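Local coordinates for Alr4995 protein (Nostoc sp., PDB 6LRF) that acts as a bifunctional arginine dihydrolase and ornithine cyclodeaminase, probably releasing ornithine from arginine and then converting it to proline, at residues Gly489-Val499 against Leu624-Ser635; Leu520-Val528 against Val595-Leu606. One frame throughout, in Å; residues are numbered along the deposited sequence.

In the fold
Both contacts pair neighbouring strands of one parallel sheet, and both are largely buried, yet their chemistry follows their place in it. Contact 1 joins strands 491-495 and 629-633 in the middle of the sheet, where long backbone pairing is flanked by mostly apolar side chains on both faces. Contact 2 joins strand 519-523 to 594-597, outermost within this chain, and adds to a short ladder an asparagine, waters and a turn that reaches a second subunit. The two contacts share a seam: strand 491-495 also pairs with strand 519-523, with Val493 O 2.8 Å from Leu521 N, and Ile526 packs on Ala495. Their centres lie about 16 Å apart.

Contact 1: Gly489-Val499 against Leu624-Ser635; sequences GKVVVTAGPVV and LEGAEMILMLSS
The carboxylate of Glu628 sets OE2 3.4 Å from Gly489 CA; Lys490 O takes Glu628 N in the carbonyl plane and a weak second bond from Met629 N. Glu625 O takes Lys490 NZ in its own carbonyl plane at 2.9 Å, with a C=O...N angle of 157°, and NZ also bonds His623 O. An extended chain whose CG lies opposite the backbone N (chi1 -174°) carries the ammonium past Gly626 to the type II turn Leu624-Ala627. With a methionine in its place, the carbonyls of Glu625 and His623 would probably lose a shared donor and the turn a tie to the strand. Beyond, backbone bonds alternate from Val492 N to Met629 O through to Gly496 N. On one face, which helix 467-486 helps to cover, Val493 CG1 touches Leu633 CD1 at 3.7 Å while CG2 lies alongside Leu631 CB. On the other, near helix 637-645, Val492 CG2 meets Ala627 CB at 3.9 Å, and Thr494 OG1 and Ser635 OG share a hydrogen bond of 2.8 Å, Ser635 being held in turn by Ser639. A water bridges Val498 N and Ser634 O where the strands end. This is the central parallel pair of a Rossmann fold, whose first and fourth strands lie side by side.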
loop_
_atom_site.group_PDB
_atom_site.type_symbol
_atom_site.label_atom_id
_atom_site.label_comp_id
_atom_site.label_asym_id
_atom_site.label_seq_id
_atom_site.Cartn_x
_atom_site.Cartn_y
_atom_site.Cartn_z
ATOM N N GLY B 489 29.701 -23.297 5.762
ATOM C CA GLY B 489 28.504 -23.184 6.590
ATOM C C GLY B 489 27.207 -23.612 5.918
ATOM O O GLY B 489 27.213 -24.125 4.813
ATOM N N LYS B 490 26.082 -23.420 6.591
ATOM C CA LYS B 490 24.820 -23.896 6.045
ATOM C C LYS B 490 23.863 -22.735 5.772
ATOM O O LYS B 490 23.595 -21.906 6.640
ATOM C CB LYS B 490 24.181 -24.909 6.992
ATOM C CG LYS B 490 22.929 -25.580 6.454
ATOM C CD LYS B 490 22.268 -26.457 7.531
ATOM C CE LYS B 490 21.292 -27.463 6.925
ATOM N NZ LYS B 490 20.800 -28.467 7.922
ATOM N N VAL B 491 23.365 -22.666 4.547
ATOM C CA VAL B 491 22.416 -21.621 4.185
ATOM C C VAL B 491 21.095 -22.289 3.809
ATOM O O VAL B 491 21.074 -23.247 3.038
ATOM C CB VAL B 491 22.942 -20.747 3.024
ATOM C CG1 VAL B 491 21.867 -19.785 2.533
ATOM C CG2 VAL B 491 24.213 -19.984 3.454
ATOM N N VAL B 492 19.999 -21.810 4.391
ATOM C CA VAL B 492 18.695 -22.400 4.131
ATOM C C VAL B 492 17.850 -21.347 3.430
ATOM O O VAL B 492 17.880 -20.172 3.796
ATOM C CB VAL B 492 18.007 -22.880 5.425
ATOM C CG1 VAL B 492 16.601 -23.392 5.134
ATOM C CG2 VAL B 492 18.830 -23.978 6.078
ATOM N N VAL B 493 17.123 -21.764 2.405
ATOM C CA VAL B 493 16.248 -20.856 1.688
ATOM C C VAL B 493 14.801 -21.297 1.851
ATOM O O VAL B 493 14.491 -22.488 1.767
ATOM C CB VAL B 493 16.633 -20.789 0.190
ATOM C CG1 VAL B 493 15.623 -19.997 -0.585
ATOM C CG2 VAL B 493 18.018 -20.158 0.036
ATOM N N THR B 494 13.922 -20.340 2.124
ATOM C CA THR B 494 12.485 -20.566 2.022
ATOM C C THR B 494 12.018 -19.772 0.810
ATOM O O THR B 494 12.535 -18.693 0.541
ATOM C CB THR B 494 11.718 -20.123 3.290
ATOM O OG1 THR B 494 11.718 -18.692 3.369
ATOM C CG2 THR B 494 12.393 -20.662 4.528
ATOM N N ALA B 495 11.070 -20.289 0.049
ATOM C CA ALA B 495 10.702 -19.576 -1.167
ATOM C C ALA B 495 9.244 -19.802 -1.526
ATOM O O ALA B 495 8.747 -20.903 -1.367
ATOM C CB ALA B 495 11.611 -20.009 -2.319
ATOM N N GLY B 496 8.575 -18.762 -2.014
ATOM C CA GLY B 496 7.203 -18.882 -2.473
ATOM C C GLY B 496 7.093 -18.596 -3.961
ATOM O O GLY B 496 8.060 -18.135 -4.575
ATOM N N PRO B 497 5.910 -18.849 -4.547
ATOM C CA PRO B 497 5.675 -18.758 -6.005
ATOM C C PRO B 497 6.049 -17.408 -6.612
ATOM O O PRO B 497 6.462 -17.363 -7.764
ATOM C CB PRO B 497 4.166 -18.994 -6.139
ATOM C CG PRO B 497 3.791 -19.735 -4.938
ATOM C CD PRO B 497 4.691 -19.250 -3.828
ATOM N N VAL B 498 5.937 -16.330 -5.843
ATOM C CA VAL B 498 6.291 -15.008 -6.353
ATOM C C VAL B 498 7.752 -14.956 -6.816
ATOM O O VAL B 498 8.122 -14.128 -7.656
ATOM C CB VAL B 498 5.990 -13.932 -5.289
ATOM C CG1 VAL B 498 6.595 -12.605 -5.663
ATOM C CG2 VAL B 498 4.487 -13.792 -5.148
ATOM N N VAL B 499 8.577 -15.870 -6.315
ATOM C CA VAL B 499 9.934 -16.005 -6.836
ATOM C C VAL B 499 9.917 -16.348 -8.340
ATOM O O VAL B 499 10.670 -15.778 -9.135
ATOM C CB VAL B 499 10.731 -17.089 -6.084
ATOM C CG1 VAL B 499 12.100 -17.324 -6.756
ATOM C CG2 VAL B 499 10.901 -16.709 -4.614
ATOM N N LEU B 624 16.699 -27.203 9.521
ATOM C CA LEU B 624 17.133 -25.927 10.066
ATOM C C LEU B 624 18.343 -26.070 11.007
ATOM O O LEU B 624 19.062 -25.106 11.240
ATOM C CB LEU B 624 15.973 -25.248 10.791
ATOM C CG LEU B 624 14.917 -24.613 9.876
ATOM C CD1 LEU B 624 13.814 -23.974 10.701
ATOM C CD2 LEU B 624 15.561 -23.580 8.980
ATOM N N GLU B 625 18.575 -27.269 11.537
ATOM C CA GLU B 625 19.698 -27.499 12.456
ATOM C C GLU B 625 21.026 -27.128 11.801
ATOM O O GLU B 625 21.297 -27.544 10.675
ATOM C CB GLU B 625 19.734 -28.962 12.904
ATOM C CG GLU B 625 18.570 -29.354 13.811
ATOM C CD GLU B 625 18.567 -30.833 14.202
ATOM O OE1 GLU B 625 19.468 -31.588 13.762
ATOM O OE2 GLU B 625 17.653 -31.234 14.959
ATOM N N GLY B 626 21.833 -26.325 12.492
ATOM C CA GLY B 626 23.124 -25.897 11.971
ATOM C C GLY B 626 23.117 -24.711 11.017
ATOM O O GLY B 626 24.175 -24.269 10.566
ATOM N N ALA B 627 21.934 -24.193 10.695
ATOM C CA ALA B 627 21.828 -23.057 9.768
ATOM C C ALA B 627 22.535 -21.803 10.290
ATOM O O ALA B 627 22.362 -21.437 11.447
ATOM C CB ALA B 627 20.345 -22.740 9.486
ATOM N N GLU B 628 23.315 -21.147 9.428
ATOM C CA GLU B 628 23.972 -19.882 9.765
ATOM C C GLU B 628 23.218 -18.711 9.152
ATOM O O GLU B 628 23.269 -17.582 9.634
ATOM C CB GLU B 628 25.416 -19.877 9.272
ATOM C CG GLU B 628 26.361 -20.825 10.017
ATOM C CD GLU B 628 27.820 -20.689 9.554
ATOM O OE1 GLU B 628 28.227 -19.579 9.123
ATOM O OE2 GLU B 628 28.559 -21.698 9.616
HETATM N N MSE B 629 22.512 -18.990 8.065
HETATM C CA MSE B 629 21.702 -17.975 7.440
HETATM C C MSE B 629 20.450 -18.588 6.878
HETATM O O MSE B 629 20.475 -19.696 6.353
HETATM C CB MSE B 629 22.479 -17.264 6.336
HETATM C CG MSE B 629 21.639 -16.234 5.585
HETATM SE SE MSE B 629 22.695 -15.092 4.387
HETATM C CE MSE B 629 23.735 -14.180 5.749
ATOM N N ILE B 630 19.354 -17.852 6.994
ATOM C CA ILE B 630 18.109 -18.230 6.364
ATOM C C ILE B 630 17.712 -17.097 5.431
ATOM O O ILE B 630 17.607 -15.949 5.846
ATOM C CB ILE B 630 17.012 -18.496 7.404
ATOM C CG1 ILE B 630 17.484 -19.573 8.390
ATOM C CG2 ILE B 630 15.704 -18.888 6.723
ATOM C CD1 ILE B 630 16.490 -19.866 9.460
ATOM N N LEU B 631 17.548 -17.432 4.157
ATOM C CA LEU B 631 17.122 -16.503 3.126
ATOM C C LEU B 631 15.622 -16.692 2.862
ATOM O O LEU B 631 15.191 -17.726 2.347
ATOM C CB LEU B 631 17.933 -16.744 1.854
ATOM C CG LEU B 631 18.055 -15.625 0.834
ATOM C CD1 LEU B 631 18.639 -14.393 1.501
ATOM C CD2 LEU B 631 18.964 -16.091 -0.306
HETATM N N MSE B 632 14.817 -15.708 3.229
HETATM C CA MSE B 632 13.375 -15.863 3.126
HETATM C C MSE B 632 12.846 -15.066 1.935
HETATM O O MSE B 632 12.726 -13.839 1.977
HETATM C CB MSE B 632 12.699 -15.451 4.431
HETATM C CG MSE B 632 12.836 -16.494 5.547
HETATM SE SE MSE B 632 12.568 -15.749 7.347
HETATM C CE MSE B 632 14.010 -14.445 7.371
ATOM N N LEU B 633 12.548 -15.787 0.863
ATOM C CA LEU B 633 12.230 -15.149 -0.404
ATOM C C LEU B 633 10.721 -15.194 -0.646
ATOM O O LEU B 633 10.180 -16.172 -1.200
ATOM C CB LEU B 633 13.004 -15.821 -1.540
ATOM C CG LEU B 633 14.532 -15.869 -1.387
ATOM C CD1 LEU B 633 15.149 -16.813 -2.430
ATOM C CD2 LEU B 633 15.156 -14.480 -1.483
ATOM N N SER B 634 10.081 -14.097 -0.234
ATOM C CA SER B 634 8.624 -13.899 -0.174
ATOM C C SER B 634 7.818 -15.186 -0.050
ATOM O O SER B 634 7.120 -15.582 -0.981
ATOM C CB SER B 634 8.134 -13.092 -1.391
ATOM O OG SER B 634 8.410 -13.747 -2.606
ATOM N N SER B 635 7.907 -15.823 1.116
ATOM C CA SER B 635 7.196 -17.076 1.342
ATOM C C SER B 635 6.270 -17.030 2.555
ATOM O O SER B 635 5.834 -18.081 3.038
ATOM C CB SER B 635 8.195 -18.233 1.485
ATOM O OG SER B 635 9.281 -17.859 2.320
HETATM O O HOH W 1 4.908 -16.122 -3.056
#

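Contact 2: Leu520-Val528 against Val595-Leu606; sequences LLGGNAIAV and VLAGSIRDDGPL
Asn524, in the first turn of its helix, threads its side chain into the loop after strand 594-597. Asn524 CB rests on the carboxylate of Asp602, 3.4 Å from Asp602 CG, and with the amide carbon opposite the backbone N (chi1 -166°) the chain runs on between Asp603 and Pro605. The amide carbon passes Pro605 CB, the two side chains crossing at about a right angle. OD1 accepts Leu606 N at 3.0 Å, in plane and on a lone pair, and takes a second bond from Thr609 OG1. ND2 gives a weak, bent bond to Asp603 O and another to a water that also receives Asp603 N, so both ends of the amide are engaged and its rotation is fixed. Next to it, along the helix, Leu606 CD1 packs on Ala527 CB at 3.6 Å and on Val528 CG2, while Leu596 CD1 meets the same Ala527 methyl.

A second water accepts from Asn524 N and donates to Ala597 O (2.7 Å) and to Asp602 OD1, linking helix start, strand end and turn. Asp602 OD2 takes Ser599 N and OD1 takes Ser599 OG, each well out of the carboxylate plane. Gln617 of a neighbouring subunit bonds the carbonyls of Ile600 and Asp602. Gly522 N bonds Val595 O at 2.9 Å in the parallel ladder, and Gly523 stands at the N-cap: the strand-to-helix turn at the C-terminal end of the strands in a Rossmann sheet.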
loop_
_atom_site.group_PDB
_atom_site.type_symbol
_atom_site.label_atom_id
_atom_site.label_comp_id
_atom_site.label_asym_id
_atom_site.label_seq_id
_atom_site.Cartn_x
_atom_site.Cartn_y
_atom_site.Cartn_z
ATOM N N LEU B 520 16.197 -26.329 0.922
ATOM C CA LEU B 520 15.110 -25.529 0.392
ATOM C C LEU B 520 13.785 -25.915 1.059
ATOM O O LEU B 520 13.376 -27.076 1.047
ATOM C CB LEU B 520 15.016 -25.713 -1.116
ATOM C CG LEU B 520 13.889 -24.957 -1.794
ATOM C CD1 LEU B 520 14.124 -23.491 -1.610
ATOM C CD2 LEU B 520 13.869 -25.314 -3.282
ATOM N N LEU B 521 13.113 -24.930 1.634
ATOM C CA LEU B 521 11.834 -25.168 2.307
ATOM C C LEU B 521 10.750 -24.346 1.632
ATOM O O LEU B 521 10.927 -23.147 1.410
ATOM C CB LEU B 521 11.926 -24.802 3.793
ATOM C CG LEU B 521 13.085 -25.443 4.553
ATOM C CD1 LEU B 521 13.115 -24.961 6.014
ATOM C CD2 LEU B 521 12.963 -26.957 4.487
ATOM N N GLY B 522 9.636 -24.982 1.289
ATOM C CA GLY B 522 8.545 -24.250 0.679
ATOM C C GLY B 522 7.244 -25.005 0.707
ATOM O O GLY B 522 7.064 -25.932 1.495
ATOM N N GLY B 523 6.323 -24.606 -0.164
ATOM C CA GLY B 523 5.037 -25.269 -0.244
ATOM C C GLY B 523 4.844 -25.979 -1.574
ATOM O O GLY B 523 5.758 -26.060 -2.411
ATOM N N ASN B 524 3.634 -26.486 -1.762
ATOM C CA ASN B 524 3.243 -27.165 -2.990
ATOM C C ASN B 524 3.408 -26.221 -4.181
ATOM O O ASN B 524 3.955 -26.588 -5.218
ATOM C CB ASN B 524 1.790 -27.639 -2.881
ATOM C CG ASN B 524 1.415 -28.640 -3.960
ATOM O OD1 ASN B 524 1.964 -29.753 -4.011
ATOM N ND2 ASN B 524 0.451 -28.268 -4.808
ATOM N N ALA B 525 2.969 -24.979 -3.978
ATOM C CA ALA B 525 2.794 -24.026 -5.058
ATOM C C ALA B 525 4.110 -23.611 -5.733
ATOM O O ALA B 525 4.163 -23.536 -6.963
ATOM C CB ALA B 525 2.038 -22.791 -4.538
ATOM N N ILE B 526 5.169 -23.359 -4.967
ATOM C CA ILE B 526 6.421 -22.943 -5.598
ATOM C C ILE B 526 6.983 -24.051 -6.501
ATOM O O ILE B 526 7.508 -23.778 -7.568
ATOM C CB ILE B 526 7.502 -22.528 -4.582
ATOM C CG1 ILE B 526 8.805 -22.230 -5.338
ATOM C CG2 ILE B 526 7.759 -23.630 -3.557
ATOM C CD1 ILE B 526 9.444 -20.956 -4.943
ATOM N N ALA B 527 6.840 -25.299 -6.083
ATOM C CA ALA B 527 7.289 -26.420 -6.890
ATOM C C ALA B 527 6.462 -26.549 -8.164
ATOM O O ALA B 527 7.022 -26.755 -9.234
ATOM C CB ALA B 527 7.231 -27.718 -6.094
ATOM N N VAL B 528 5.137 -26.436 -8.068
ATOM C CA VAL B 528 4.339 -26.555 -9.288
ATOM C C VAL B 528 4.636 -25.403 -10.260
ATOM O O VAL B 528 4.773 -25.630 -11.453
ATOM C CB VAL B 528 2.817 -26.587 -9.023
ATOM C CG1 VAL B 528 2.060 -26.705 -10.346
ATOM C CG2 VAL B 528 2.441 -27.758 -8.114
ATOM N N VAL B 595 11.914 -29.618 1.391
ATOM C CA VAL B 595 10.681 -30.051 2.032
ATOM C C VAL B 595 9.559 -29.158 1.537
ATOM O O VAL B 595 9.658 -27.916 1.581
ATOM C CB VAL B 595 10.758 -29.987 3.577
ATOM C CG1 VAL B 595 9.432 -30.437 4.205
ATOM C CG2 VAL B 595 11.922 -30.828 4.100
ATOM N N LEU B 596 8.503 -29.783 1.036
ATOM C CA LEU B 596 7.306 -29.049 0.661
ATOM C C LEU B 596 6.221 -29.299 1.710
ATOM O O LEU B 596 5.689 -30.397 1.808
ATOM C CB LEU B 596 6.830 -29.466 -0.731
ATOM C CG LEU B 596 7.904 -29.410 -1.829
ATOM C CD1 LEU B 596 7.357 -29.909 -3.147
ATOM C CD2 LEU B 596 8.456 -28.005 -1.998
ATOM N N ALA B 597 5.922 -28.285 2.515
ATOM C CA ALA B 597 4.863 -28.408 3.522
ATOM C C ALA B 597 3.535 -28.114 2.883
ATOM O O ALA B 597 3.397 -27.102 2.193
ATOM C CB ALA B 597 5.093 -27.468 4.675
ATOM N N GLY B 598 2.555 -28.977 3.114
ATOM C CA GLY B 598 1.242 -28.781 2.529
ATOM C C GLY B 598 0.518 -27.577 3.108
ATOM O O GLY B 598 0.953 -27.000 4.105
ATOM N N SER B 599 -0.597 -27.211 2.484
ATOM C CA SER B 599 -1.483 -26.177 3.004
ATOM C C SER B 599 -2.922 -26.508 2.608
ATOM O O SER B 599 -3.154 -27.366 1.746
ATOM C CB SER B 599 -1.077 -24.796 2.493
ATOM O OG SER B 599 -1.625 -24.543 1.216
ATOM N N ILE B 600 -3.881 -25.835 3.244
ATOM C CA ILE B 600 -5.305 -26.069 2.976
ATOM C C ILE B 600 -5.700 -25.703 1.518
ATOM O O ILE B 600 -6.709 -26.182 0.993
ATOM C CB ILE B 600 -6.174 -25.277 4.005
ATOM C CG1 ILE B 600 -7.644 -25.728 3.983
ATOM C CG2 ILE B 600 -6.016 -23.776 3.808
ATOM C CD1 ILE B 600 -7.842 -27.149 4.435
ATOM N N ARG B 601 -4.881 -24.887 0.855
ATOM C CA ARG B 601 -5.161 -24.466 -0.518
ATOM C C ARG B 601 -4.492 -25.317 -1.621
ATOM O O ARG B 601 -4.696 -25.051 -2.803
ATOM C CB ARG B 601 -4.727 -23.006 -0.712
ATOM C CG ARG B 601 -3.227 -22.880 -0.934
ATOM C CD ARG B 601 -2.875 -21.826 -1.955
ATOM N NE ARG B 601 -3.515 -22.077 -3.237
ATOM C CZ ARG B 601 -3.370 -21.288 -4.293
ATOM N NH1 ARG B 601 -2.592 -20.209 -4.203
ATOM N NH2 ARG B 601 -3.998 -21.580 -5.428
ATOM N N ASP B 602 -3.694 -26.315 -1.250
ATOM C CA ASP B 602 -2.919 -27.093 -2.230
ATOM C C ASP B 602 -3.753 -27.783 -3.300
ATOM O O ASP B 602 -4.731 -28.473 -2.993
ATOM C CB ASP B 602 -2.087 -28.167 -1.536
ATOM C CG ASP B 602 -0.931 -27.598 -0.773
ATOM O OD1 ASP B 602 -0.725 -26.370 -0.827
ATOM O OD2 ASP B 602 -0.212 -28.383 -0.123
ATOM N N ASP B 603 -3.340 -27.600 -4.556
ATOM C CA ASP B 603 -3.883 -28.363 -5.681
ATOM C C ASP B 603 -3.056 -29.639 -5.905
ATOM O O ASP B 603 -1.826 -29.598 -5.916
ATOM C CB ASP B 603 -3.906 -27.519 -6.963
ATOM C CG ASP B 603 -4.729 -26.237 -6.817
ATOM O OD1 ASP B 603 -5.970 -26.335 -6.622
ATOM O OD2 ASP B 603 -4.134 -25.130 -6.911
ATOM N N GLY B 604 -3.735 -30.767 -6.079
ATOM C CA GLY B 604 -3.075 -32.056 -6.220
ATOM C C GLY B 604 -3.207 -32.883 -4.954
ATOM O O GLY B 604 -4.236 -33.545 -4.735
ATOM N N PRO B 605 -2.177 -32.844 -4.097
ATOM C CA PRO B 605 -0.909 -32.123 -4.295
ATOM C C PRO B 605 0.115 -32.911 -5.103
ATOM O O PRO B 605 -0.202 -33.980 -5.640
ATOM C CB PRO B 605 -0.403 -31.923 -2.866
ATOM C CG PRO B 605 -0.870 -33.174 -2.154
ATOM C CD PRO B 605 -2.224 -33.526 -2.787
ATOM N N LEU B 606 1.331 -32.384 -5.197
ATOM C CA LEU B 606 2.438 -33.184 -5.688
ATOM C C LEU B 606 2.640 -34.328 -4.707
ATOM O O LEU B 606 2.276 -34.220 -3.529
ATOM C CB LEU B 606 3.712 -32.347 -5.834
ATOM C CG LEU B 606 3.530 -31.172 -6.801
ATOM C CD1 LEU B 606 4.746 -30.272 -6.770
ATOM C CD2 LEU B 606 3.244 -31.661 -8.240
HETATM O O HOH W 2 1.740 -25.974 0.351
HETATM O O HOH W 3 -0.803 -25.609 -4.723
#